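Local coordinates for protein polyketide synthase (Synechococcus sp., PDB 4GOX) that probably transfers a sulfo group from the donor PAPS to a polyketide intermediate, as the sulfotransferase domain of a cyanobacterial olefin synthase, at residues K150-V155 / L209-E214; I26-S31 / L125-P130; R156-V161 / F298-P303. All coordinates share one frame; numbering follows the deposited sequence.

Interaction 1 (K150-V155 / L209-E214); sequences KYIHLV and LQVIYE. With A3P (adenosine-3'-5'-diphosphate), chain B.
Segments 150-155 and 209-214 run parallel, and a ladder of five backbone hydrogen bonds joins the two. Leu209 N gives the first to Tyr151 O; His153 N to Leu209 O and Val211 N to His153 O follow, both at 2.8 Å. Val155 N to Val211 O is next, and the last, Tyr213 N to Val155 O (2.7 Å, 168° at the hydrogen), already comes from the first turn of helix 213-218.

Apolar contacts fill the face bearing Ile152, Leu154, Leu209 and Val211. Ile152 CG2 and Val211 CG2 lie side by side at 3.8 Å, and Leu154 CD1 reaches Val211 CG1 at 3.9 Å and Tyr213 CB at 4.1 Å. Helix 37-45 packs on the Ile152 and Leu154 side chains, helix 220-231 on Val211.

On the other face, the His153 and Gln210 side chains run side by side, ring and amide planes 78° apart, with Gln210 CG 4.0 Å from His153 ND1. Both polar ends meet Tyr208 OH, and Asn193 takes His153 NE2, which should fix the ring's rotation.

The ligand contact comes from Tyr213, whose CG is anti to the backbone N (chi1 166°): its OH donates to N3 of adenosine-3',5'-diphosphate at 2.7 Å, N3 lying at the edge of the Tyr213 ring, in its plane. The junction of strand 208-212 with helix 213-218 thus places Tyr213 at the nucleotide pocket, beside the parallel edge strand of a P-loop-type sulfotransferase sheet.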
loop_
_atom_site.group_PDB
_atom_site.type_symbol
_atom_site.label_atom_id
_atom_site.label_comp_id
_atom_site.label_asym_id
_atom_site.label_seq_id
_atom_site.Cartn_x
_atom_site.Cartn_y
_atom_site.Cartn_z
ATOM N N LYS A 150 10.242 -5.161 -4.466
ATOM C CA LYS A 150 10.102 -5.800 -3.148
ATOM C C LYS A 150 8.685 -5.586 -2.669
ATOM O O LYS A 150 8.129 -4.506 -2.859
ATOM C CB LYS A 150 11.097 -5.254 -2.119
ATOM C CG LYS A 150 12.509 -5.781 -2.317
ATOM C CD LYS A 150 13.392 -5.336 -1.150
ATOM C CE LYS A 150 14.824 -5.790 -1.294
ATOM N NZ LYS A 150 15.596 -4.865 -2.157
ATOM N N TYR A 151 8.104 -6.603 -2.053
ATOM C CA TYR A 151 6.729 -6.516 -1.583
ATOM C C TYR A 151 6.605 -6.685 -0.076
ATOM O O TYR A 151 6.962 -7.735 0.461
ATOM C CB TYR A 151 5.846 -7.560 -2.305
ATOM C CG TYR A 151 5.997 -7.515 -3.807
ATOM C CD1 TYR A 151 5.395 -6.505 -4.558
ATOM C CD2 TYR A 151 6.806 -8.428 -4.471
ATOM C CE1 TYR A 151 5.562 -6.437 -5.935
ATOM C CE2 TYR A 151 6.969 -8.374 -5.852
ATOM C CZ TYR A 151 6.362 -7.368 -6.576
ATOM O OH TYR A 151 6.517 -7.342 -7.933
ATOM N N ILE A 152 6.039 -5.669 0.591
ATOM C CA ILE A 152 5.713 -5.722 2.018
ATOM C C ILE A 152 4.217 -6.085 2.078
ATOM O O ILE A 152 3.376 -5.304 1.641
ATOM C CB ILE A 152 5.998 -4.374 2.720
ATOM C CG1 ILE A 152 7.505 -4.035 2.675
ATOM C CG2 ILE A 152 5.480 -4.417 4.185
ATOM C CD1 ILE A 152 7.805 -2.570 3.000
ATOM N N HIS A 153 3.903 -7.300 2.535
ATOM C CA HIS A 153 2.532 -7.764 2.661
ATOM C C HIS A 153 2.088 -7.490 4.104
ATOM O O HIS A 153 2.456 -8.224 5.020
ATOM C CB HIS A 153 2.448 -9.269 2.333
ATOM C CG HIS A 153 1.077 -9.888 2.446
ATOM N ND1 HIS A 153 0.889 -11.252 2.266
ATOM C CD2 HIS A 153 -0.133 -9.303 2.623
ATOM C CE1 HIS A 153 -0.411 -11.450 2.401
ATOM N NE2 HIS A 153 -1.061 -10.305 2.627
ATOM N N LEU A 154 1.309 -6.431 4.298
ATOM C CA LEU A 154 0.824 -6.062 5.626
ATOM C C LEU A 154 -0.496 -6.767 5.861
ATOM O O LEU A 154 -1.391 -6.695 5.021
ATOM C CB LEU A 154 0.726 -4.522 5.760
ATOM C CG LEU A 154 0.069 -3.956 7.015
ATOM C CD1 LEU A 154 0.848 -4.310 8.276
ATOM C CD2 LEU A 154 -0.051 -2.478 6.894
ATOM N N VAL A 155 -0.587 -7.525 6.964
ATOM C CA VAL A 155 -1.776 -8.328 7.279
ATOM C C VAL A 155 -2.370 -7.916 8.599
ATOM O O VAL A 155 -1.631 -7.706 9.572
ATOM C CB VAL A 155 -1.515 -9.868 7.258
ATOM C CG1 VAL A 155 -2.830 -10.650 7.273
ATOM C CG2 VAL A 155 -0.678 -10.284 6.045
ATOM N N LEU A 209 7.969 -9.882 2.160
ATOM C CA LEU A 209 7.945 -9.888 3.616
ATOM C C LEU A 209 6.529 -9.682 4.165
ATOM O O LEU A 209 5.902 -8.662 3.879
ATOM C CB LEU A 209 8.865 -8.770 4.159
ATOM C CG LEU A 209 8.966 -8.615 5.690
ATOM C CD1 LEU A 209 9.936 -9.628 6.289
ATOM C CD2 LEU A 209 9.427 -7.229 6.052
ATOM N N GLN A 210 6.056 -10.622 4.985
ATOM C CA GLN A 210 4.785 -10.481 5.700
ATOM C C GLN A 210 5.003 -9.645 6.950
ATOM O O GLN A 210 5.958 -9.858 7.682
ATOM C CB GLN A 210 4.237 -11.843 6.146
ATOM C CG GLN A 210 3.563 -12.554 5.005
ATOM C CD GLN A 210 2.968 -13.875 5.394
ATOM O OE1 GLN A 210 2.737 -14.163 6.572
ATOM N NE2 GLN A 210 2.625 -14.661 4.392
ATOM N N VAL A 211 4.106 -8.719 7.206
ATOM C CA VAL A 211 4.136 -7.876 8.399
ATOM C C VAL A 211 2.757 -7.992 9.034
ATOM O O VAL A 211 1.745 -7.714 8.386
ATOM C CB VAL A 211 4.479 -6.384 8.071
ATOM C CG1 VAL A 211 4.374 -5.524 9.323
ATOM C CG2 VAL A 211 5.876 -6.257 7.470
ATOM N N ILE A 212 2.719 -8.399 10.285
ATOM C CA ILE A 212 1.478 -8.527 11.035
ATOM C C ILE A 212 1.201 -7.201 11.731
ATOM O O ILE A 212 1.955 -6.800 12.619
ATOM C CB ILE A 212 1.559 -9.719 12.024
ATOM C CG1 ILE A 212 1.938 -11.038 11.281
ATOM C CG2 ILE A 212 0.271 -9.855 12.824
ATOM C CD1 ILE A 212 0.938 -11.505 10.108
ATOM N N TYR A 213 0.103 -6.531 11.330
ATOM C CA TYR A 213 -0.340 -5.256 11.900
ATOM C C TYR A 213 -0.319 -5.280 13.434
ATOM O O TYR A 213 0.163 -4.316 14.040
ATOM C CB TYR A 213 -1.739 -4.893 11.394
ATOM C CG TYR A 213 -2.386 -3.788 12.192
ATOM C CD1 TYR A 213 -2.110 -2.450 11.919
ATOM C CD2 TYR A 213 -3.255 -4.079 13.239
ATOM C CE1 TYR A 213 -2.697 -1.426 12.664
ATOM C CE2 TYR A 213 -3.840 -3.068 13.992
ATOM C CZ TYR A 213 -3.564 -1.742 13.697
ATOM O OH TYR A 213 -4.145 -0.753 14.442
ATOM N N GLU A 214 -0.830 -6.380 14.053
ATOM C CA GLU A 214 -0.885 -6.569 15.515
ATOM C C GLU A 214 0.518 -6.523 16.100
ATOM O O GLU A 214 0.696 -5.895 17.126
ATOM C CB GLU A 214 -1.606 -7.888 15.913
ATOM C CG GLU A 214 -3.099 -7.930 15.595
ATOM C CD GLU A 214 -3.529 -8.006 14.133
ATOM O OE1 GLU A 214 -2.670 -8.252 13.255
ATOM O OE2 GLU A 214 -4.732 -7.803 13.861
HETATM P P1 A3P B . -10.059 2.285 11.988
HETATM O O1P A3P B . -11.340 1.906 11.285
HETATM O O2P A3P B . -9.846 3.785 11.999
HETATM O O3P A3P B . -9.790 1.558 13.277
HETATM P P2 A3P B . -5.678 1.533 6.245
HETATM O O4P A3P B . -5.000 0.357 5.601
HETATM O O5P A3P B . -7.037 1.892 5.728
HETATM O O6P A3P B . -4.745 2.708 6.427
HETATM O "O5'" A3P B . -5.974 1.081 7.755
HETATM C "C5'" A3P B . -6.847 1.852 8.597
HETATM C "C4'" A3P B . -6.697 1.372 10.037
HETATM O "O4'" A3P B . -5.368 1.533 10.519
HETATM C "C3'" A3P B . -7.533 2.134 11.047
HETATM O "O3'" A3P B . -8.887 1.696 11.032
HETATM C "C2'" A3P B . -6.818 1.865 12.353
HETATM O "O2'" A3P B . -7.324 0.705 13.021
HETATM C "C1'" A3P B . -5.376 1.610 11.947
HETATM N N9 A3P B . -4.589 2.779 12.404
HETATM C C8 A3P B . -4.622 4.021 11.842
HETATM N N7 A3P B . -3.825 4.878 12.521
HETATM C C5 A3P B . -3.280 4.180 13.534
HETATM C C6 A3P B . -2.373 4.497 14.654
HETATM N N6 A3P B . -1.877 5.744 14.755
HETATM N N1 A3P B . -2.034 3.501 15.511
HETATM C C2 A3P B . -2.514 2.238 15.378
HETATM N N3 A3P B . -3.382 1.886 14.401
HETATM C C4 A3P B . -3.785 2.795 13.465
#

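Interaction 2 (I26-S31 / L125-P130); sequences IAFILS and LIDKSP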
loop_
_atom_site.group_PDB
_atom_site.type_symbol
_atom_site.label_atom_id
_atom_site.label_comp_id
_atom_site.label_asym_id
_atom_site.label_seq_id
_atom_site.Cartn_x
_atom_site.Cartn_y
_atom_site.Cartn_z
ATOM N N ILE A 26 12.422 -0.766 -6.124
ATOM C CA ILE A 26 11.119 -0.177 -5.812
ATOM C C ILE A 26 10.503 -1.108 -4.805
ATOM O O ILE A 26 10.776 -2.315 -4.825
ATOM C CB ILE A 26 10.191 0.011 -7.071
ATOM C CG1 ILE A 26 8.936 0.856 -6.708
ATOM C CG2 ILE A 26 9.806 -1.347 -7.752
ATOM C CD1 ILE A 26 8.092 1.272 -7.782
ATOM N N ALA A 27 9.659 -0.569 -3.939
ATOM C CA ALA A 27 8.972 -1.408 -2.988
ATOM C C ALA A 27 7.500 -1.051 -2.959
ATOM O O ALA A 27 7.126 0.076 -3.288
ATOM C CB ALA A 27 9.598 -1.293 -1.597
ATOM N N PHE A 28 6.669 -2.029 -2.590
ATOM C CA PHE A 28 5.240 -1.829 -2.463
ATOM C C PHE A 28 4.790 -2.246 -1.078
ATOM O O PHE A 28 5.289 -3.245 -0.553
ATOM C CB PHE A 28 4.476 -2.710 -3.482
ATOM C CG PHE A 28 4.704 -2.347 -4.924
ATOM C CD1 PHE A 28 3.832 -1.492 -5.585
ATOM C CD2 PHE A 28 5.772 -2.888 -5.633
ATOM C CE1 PHE A 28 4.049 -1.143 -6.917
ATOM C CE2 PHE A 28 5.993 -2.537 -6.957
ATOM C CZ PHE A 28 5.130 -1.662 -7.596
ATOM N N ILE A 29 3.765 -1.560 -0.555
ATOM C CA ILE A 29 3.076 -1.963 0.670
ATOM C C ILE A 29 1.745 -2.416 0.143
ATOM O O ILE A 29 0.980 -1.616 -0.414
ATOM C CB ILE A 29 2.892 -0.880 1.778
ATOM C CG1 ILE A 29 4.238 -0.359 2.302
ATOM C CG2 ILE A 29 2.033 -1.467 2.934
ATOM C CD1 ILE A 29 4.106 0.919 3.115
ATOM N N LEU A 30 1.501 -3.730 0.257
ATOM C CA LEU A 30 0.295 -4.343 -0.212
ATOM C C LEU A 30 -0.492 -4.889 0.945
ATOM O O LEU A 30 0.045 -5.555 1.833
ATOM C CB LEU A 30 0.614 -5.470 -1.219
ATOM C CG LEU A 30 1.456 -5.100 -2.456
ATOM C CD1 LEU A 30 1.834 -6.351 -3.199
ATOM C CD2 LEU A 30 0.699 -4.153 -3.391
ATOM N N SER A 31 -1.792 -4.638 0.920
ATOM C CA SER A 31 -2.692 -5.168 1.937
ATOM C C SER A 31 -4.114 -5.067 1.459
ATOM O O SER A 31 -4.415 -4.446 0.434
ATOM C CB SER A 31 -2.567 -4.371 3.237
ATOM O OG SER A 31 -3.112 -3.067 3.129
ATOM N N LEU A 125 11.674 4.437 -3.458
ATOM C CA LEU A 125 10.275 4.741 -3.655
ATOM C C LEU A 125 9.422 3.575 -3.151
ATOM O O LEU A 125 9.700 2.409 -3.435
ATOM C CB LEU A 125 9.999 5.041 -5.138
ATOM C CG LEU A 125 8.523 5.224 -5.564
ATOM C CD1 LEU A 125 7.964 6.545 -5.042
ATOM C CD2 LEU A 125 8.386 5.179 -7.096
ATOM N N ILE A 126 8.413 3.915 -2.361
ATOM C CA ILE A 126 7.477 2.973 -1.786
ATOM C C ILE A 126 6.102 3.335 -2.323
ATOM O O ILE A 126 5.629 4.445 -2.071
ATOM C CB ILE A 126 7.466 2.974 -0.227
ATOM C CG1 ILE A 126 8.885 3.039 0.459
ATOM C CG2 ILE A 126 6.550 1.862 0.333
ATOM C CD1 ILE A 126 9.796 1.813 0.432
ATOM N N ASP A 127 5.453 2.385 -3.025
ATOM C CA ASP A 127 4.098 2.564 -3.521
ATOM C C ASP A 127 3.181 1.775 -2.591
ATOM O O ASP A 127 3.148 0.546 -2.658
ATOM C CB ASP A 127 3.950 2.085 -4.991
ATOM C CG ASP A 127 2.554 2.243 -5.598
ATOM O OD1 ASP A 127 2.429 2.103 -6.823
ATOM O OD2 ASP A 127 1.568 2.476 -4.825
ATOM N N LYS A 128 2.433 2.473 -1.719
ATOM C CA LYS A 128 1.490 1.785 -0.832
ATOM C C LYS A 128 0.155 1.717 -1.546
ATOM O O LYS A 128 -0.303 2.722 -2.111
ATOM C CB LYS A 128 1.313 2.564 0.502
ATOM C CG LYS A 128 0.359 1.867 1.499
ATOM C CD LYS A 128 -1.118 2.312 1.404
ATOM C CE LYS A 128 -1.392 3.568 2.220
ATOM N NZ LYS A 128 -2.837 3.708 2.568
ATOM N N SER A 129 -0.473 0.554 -1.518
ATOM C CA SER A 129 -1.821 0.407 -2.040
ATOM C C SER A 129 -2.649 -0.635 -1.301
ATOM O O SER A 129 -2.282 -1.812 -1.305
ATOM C CB SER A 129 -1.826 0.086 -3.526
ATOM O OG SER A 129 -3.147 -0.236 -3.926
ATOM N N PRO A 130 -3.854 -0.245 -0.809
ATOM C CA PRO A 130 -4.772 -1.246 -0.218
ATOM C C PRO A 130 -5.726 -1.868 -1.261
ATOM O O PRO A 130 -6.686 -2.542 -0.903
ATOM C CB PRO A 130 -5.568 -0.429 0.806
ATOM C CG PRO A 130 -5.546 1.006 0.266
ATOM C CD PRO A 130 -4.420 1.126 -0.754
HETATM O O HOH W 1 -3.065 -4.142 -2.081
#
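Phe28 and Asp127 are paired across two neighbouring parallel strands in the middle of the P-loop-type sheet of the sulfotransferase fold, with strand 149-155 on the far side of 26-30. Four backbone hydrogen bonds set the register: Ala27 N to Leu125 O, Asp127 N to Ala27 O, Ile29 N to Asp127 O and Ser129 N to Ile29 O.

The Phe28 ring lies obliquely against Asp127. Its CB is 3.6 Å from Asp127 O. With chi1 at -66°, CG is anti to the carbonyl carbon and 4.0 Å from the same oxygen, and from there CD1 comes to 3.6 Å from Asp127 CB. CE1, one atom further round the ring, meets the carboxylate at Asp127 OD1, also at 3.6 Å. On the other side of the ring, CD2 packs 3.6 Å from Tyr151 CE1, and Tyr113, Tyr132 and Phe146 also touch the side chain. Ring and carboxylate planes are 36° apart, so the two groups are neither stacked nor perpendicular. Asp127 OD1 takes hydrogen bonds from Tyr113 OH and Tyr132 OH, which satisfy this buried oxygen and hold the group beside the ring.

On the opposite face, Ala27 CB touches Ile126 CD1, while Ile126 CG2 fits against both CG1 and CD1 of Ile29. The aliphatic part of Lys128 covers Ile29, and the chain then bends at chi2 and chi3 to carry NZ to a salt bridge with Glu55 and a hydrogen bond with Thr38. The nearest atoms of the Lys128 side chain and the bound adenosine-3',5'-diphosphate are about 4 Å apart. Beyond the last ladder bond a water lies between the strand ends, 2.6 Å from Ser129 O and 2.9 Å from Ser31 O, within hydrogen-bonding reach of both.

Interaction 3 (R156-V161 / F298-P303); sequences RHPYAV and FAYDLP. With A3P (adenosine-3'-5'-diphosphate), chain B.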
loop_
_atom_site.group_PDB
_atom_site.type_symbol
_atom_site.label_atom_id
_atom_site.label_comp_id
_atom_site.label_asym_id
_atom_site.label_seq_id
_atom_site.Cartn_x
_atom_site.Cartn_y
_atom_site.Cartn_z
ATOM N N ARG A 156 -3.719 -7.854 8.646
ATOM C CA ARG A 156 -4.497 -7.564 9.861
ATOM C C ARG A 156 -5.544 -8.650 10.039
ATOM O O ARG A 156 -5.932 -9.304 9.066
ATOM C CB ARG A 156 -5.123 -6.160 9.836
ATOM C CG ARG A 156 -5.718 -5.736 11.198
ATOM C CD ARG A 156 -6.258 -4.326 11.137
ATOM N NE ARG A 156 -6.706 -3.858 12.445
ATOM C CZ ARG A 156 -7.347 -2.712 12.644
ATOM N NH1 ARG A 156 -7.657 -1.931 11.620
ATOM N NH2 ARG A 156 -7.704 -2.351 13.866
ATOM N N HIS A 157 -5.963 -8.874 11.285
ATOM C CA HIS A 157 -6.953 -9.874 11.684
ATOM C C HIS A 157 -8.225 -9.704 10.848
ATOM O O HIS A 157 -8.648 -8.552 10.688
ATOM C CB HIS A 157 -7.265 -9.724 13.181
ATOM C CG HIS A 157 -7.955 -10.920 13.759
ATOM N ND1 HIS A 157 -9.283 -11.190 13.484
ATOM C CD2 HIS A 157 -7.464 -11.897 14.553
ATOM C CE1 HIS A 157 -9.560 -12.316 14.123
ATOM N NE2 HIS A 157 -8.497 -12.775 14.784
ATOM N N PRO A 158 -8.809 -10.792 10.240
ATOM C CA PRO A 158 -10.023 -10.611 9.411
ATOM C C PRO A 158 -11.173 -9.877 10.136
ATOM O O PRO A 158 -11.799 -9.007 9.521
ATOM C CB PRO A 158 -10.419 -12.056 9.030
ATOM C CG PRO A 158 -9.738 -12.943 10.054
ATOM C CD PRO A 158 -8.425 -12.217 10.304
ATOM N N TYR A 159 -11.405 -10.180 11.453
ATOM C CA TYR A 159 -12.458 -9.561 12.285
ATOM C C TYR A 159 -12.281 -8.066 12.386
ATOM O O TYR A 159 -13.272 -7.341 12.296
ATOM C CB TYR A 159 -12.474 -10.138 13.726
ATOM C CG TYR A 159 -13.083 -11.513 13.908
ATOM C CD1 TYR A 159 -13.472 -12.277 12.815
ATOM C CD2 TYR A 159 -13.266 -12.051 15.175
ATOM C CE1 TYR A 159 -14.056 -13.529 12.978
ATOM C CE2 TYR A 159 -13.847 -13.308 15.351
ATOM C CZ TYR A 159 -14.236 -14.048 14.248
ATOM O OH TYR A 159 -14.801 -15.294 14.400
ATOM N N ALA A 160 -11.027 -7.598 12.600
ATOM C CA ALA A 160 -10.718 -6.167 12.722
ATOM C C ALA A 160 -10.936 -5.456 11.402
ATOM O O ALA A 160 -11.538 -4.393 11.392
ATOM C CB ALA A 160 -9.298 -5.967 13.201
ATOM N N VAL A 161 -10.513 -6.075 10.276
ATOM C CA VAL A 161 -10.718 -5.493 8.942
ATOM C C VAL A 161 -12.236 -5.365 8.634
ATOM O O VAL A 161 -12.686 -4.292 8.227
ATOM C CB VAL A 161 -9.952 -6.283 7.858
ATOM C CG1 VAL A 161 -10.441 -5.930 6.455
ATOM C CG2 VAL A 161 -8.444 -6.069 7.987
ATOM N N PHE A 298 -1.739 -17.070 8.777
ATOM C CA PHE A 298 -1.110 -15.918 9.432
ATOM C C PHE A 298 -1.085 -16.021 10.936
ATOM O O PHE A 298 -0.794 -15.021 11.585
ATOM C CB PHE A 298 -1.784 -14.597 9.025
ATOM C CG PHE A 298 -1.888 -14.389 7.550
ATOM C CD1 PHE A 298 -0.746 -14.314 6.759
ATOM C CD2 PHE A 298 -3.126 -14.254 6.943
ATOM C CE1 PHE A 298 -0.843 -14.131 5.379
ATOM C CE2 PHE A 298 -3.222 -14.045 5.564
ATOM C CZ PHE A 298 -2.081 -14.004 4.792
ATOM N N ALA A 299 -1.373 -17.221 11.485
ATOM C CA ALA A 299 -1.396 -17.531 12.927
ATOM C C ALA A 299 -2.470 -16.790 13.753
ATOM O O ALA A 299 -2.344 -16.716 14.973
ATOM C CB ALA A 299 -0.009 -17.363 13.550
ATOM N N TYR A 300 -3.546 -16.292 13.109
ATOM C CA TYR A 300 -4.644 -15.643 13.838
ATOM C C TYR A 300 -5.563 -16.654 14.513
ATOM O O TYR A 300 -5.774 -17.741 13.983
ATOM C CB TYR A 300 -5.486 -14.785 12.908
ATOM C CG TYR A 300 -4.783 -13.534 12.449
ATOM C CD1 TYR A 300 -4.352 -12.577 13.363
ATOM C CD2 TYR A 300 -4.581 -13.284 11.093
ATOM C CE1 TYR A 300 -3.752 -11.393 12.937
ATOM C CE2 TYR A 300 -3.977 -12.109 10.659
ATOM C CZ TYR A 300 -3.562 -11.169 11.585
ATOM O OH TYR A 300 -2.933 -10.033 11.146
ATOM N N ASP A 301 -6.163 -16.248 15.646
ATOM C CA ASP A 301 -7.106 -17.029 16.458
ATOM C C ASP A 301 -8.542 -16.559 16.151
ATOM O O ASP A 301 -8.802 -15.346 16.113
ATOM C CB ASP A 301 -6.773 -16.835 17.949
ATOM C CG ASP A 301 -7.442 -17.801 18.899
ATOM O OD1 ASP A 301 -7.449 -19.026 18.603
ATOM O OD2 ASP A 301 -7.894 -17.349 19.978
ATOM N N LEU A 302 -9.453 -17.520 15.883
ATOM C CA LEU A 302 -10.849 -17.237 15.514
ATOM C C LEU A 302 -11.887 -17.909 16.453
ATOM O O LEU A 302 -12.154 -19.113 16.319
ATOM C CB LEU A 302 -11.116 -17.607 14.032
ATOM C CG LEU A 302 -10.075 -17.140 12.999
ATOM C CD1 LEU A 302 -10.200 -17.916 11.735
ATOM C CD2 LEU A 302 -10.156 -15.634 12.738
ATOM N N PRO A 303 -12.497 -17.142 17.399
ATOM C CA PRO A 303 -13.480 -17.757 18.315
ATOM C C PRO A 303 -14.877 -17.952 17.717
ATOM O O PRO A 303 -15.496 -17.022 17.193
ATOM C CB PRO A 303 -13.476 -16.824 19.526
ATOM C CG PRO A 303 -13.020 -15.497 18.999
ATOM C CD PRO A 303 -12.299 -15.705 17.695
HETATM P P1 A3P B . -10.059 2.285 11.988
HETATM O O1P A3P B . -11.340 1.906 11.285
HETATM O O2P A3P B . -9.846 3.785 11.999
HETATM O O3P A3P B . -9.790 1.558 13.277
HETATM P P2 A3P B . -5.678 1.533 6.245
HETATM O O4P A3P B . -5.000 0.357 5.601
HETATM O O5P A3P B . -7.037 1.892 5.728
HETATM O O6P A3P B . -4.745 2.708 6.427
HETATM O "O5'" A3P B . -5.974 1.081 7.755
HETATM C "C5'" A3P B . -6.847 1.852 8.597
HETATM C "C4'" A3P B . -6.697 1.372 10.037
HETATM O "O4'" A3P B . -5.368 1.533 10.519
HETATM C "C3'" A3P B . -7.533 2.134 11.047
HETATM O "O3'" A3P B . -8.887 1.696 11.032
HETATM C "C2'" A3P B . -6.818 1.865 12.353
HETATM O "O2'" A3P B . -7.324 0.705 13.021
HETATM C "C1'" A3P B . -5.376 1.610 11.947
HETATM N N9 A3P B . -4.589 2.779 12.404
HETATM C C8 A3P B . -4.622 4.021 11.842
HETATM N N7 A3P B . -3.825 4.878 12.521
HETATM C C5 A3P B . -3.280 4.180 13.534
HETATM C C6 A3P B . -2.373 4.497 14.654
HETATM N N6 A3P B . -1.877 5.744 14.755
HETATM N N1 A3P B . -2.034 3.501 15.511
HETATM C C2 A3P B . -2.514 2.238 15.378
HETATM N N3 A3P B . -3.382 1.886 14.401
HETATM C C4 A3P B . -3.785 2.795 13.465
#
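The N-terminus of helix 158-167, beside the adenosine-3',5'-diphosphate pocket of this sulfotransferase, is where His157 meets Tyr300, whose N closes the Schellman motif that ends helix 289-297. His157 is the N-cap residue, and its ND1 accepts from Tyr159 N in the ring plane. The other ring nitrogen, NE2, donates to Asp301 O at 2.9 Å (164° at the hydrogen), again in plane, so bonds at both nitrogens fix the rotation of the imidazole.

CG of His157, anti to the backbone N (chi1 -164°), directs the ring past Tyr300. The edge of the imidazole meets the phenol face in an offset edge-to-face pair, centroids 4.9 Å apart and planes at 64°, with CD2 3.4 Å from Tyr300 CD1. Over that same face His157 CA makes a CH-pi contact, 3.7 Å from the ring centroid. The phenol OH is hydrogen-bonded to Glu214.

Leu302 CD2 packs against His157 CE1 (3.6 Å) and Pro158 CG (3.8 Å). Tyr159 reaches further along the tail, where its CE2 touches CD of the poorly ordered Pro303.

Arg156 points the other way, into the pocket. Hydrogen bonds from NH2 to Leu274 O and from NH1 to Arg34 O hold its guanidinium at the ribose, where NH1 and NH2 each make a weak hydrogen bond to O2' of the ligand, NH1 at 3.0 Å.

Interactions 1 and 2 belong to one sheet: strand 26-30 sits between 124-129 and 149-155, and Ile152 bonds to it through its N to Phe28 O and its O to Leu30 N, both at 2.8 Å. Interaction 3 continues from interaction 1, since strand 149-155 runs into helix 158-167. Glu214 ties these two together, with OE1 2.8 Å from Tyr300 OH and OE2 3.0 Å from His157 N. Both also reach the ligand, Tyr213 at the adenine and Arg156 at the ribose, and Tyr213 CE2 packs 3.4 Å from Arg156 NE. Interaction 2, whose nearest atoms lie about 7 Å from interaction 3, approaches the ligand through Lys128.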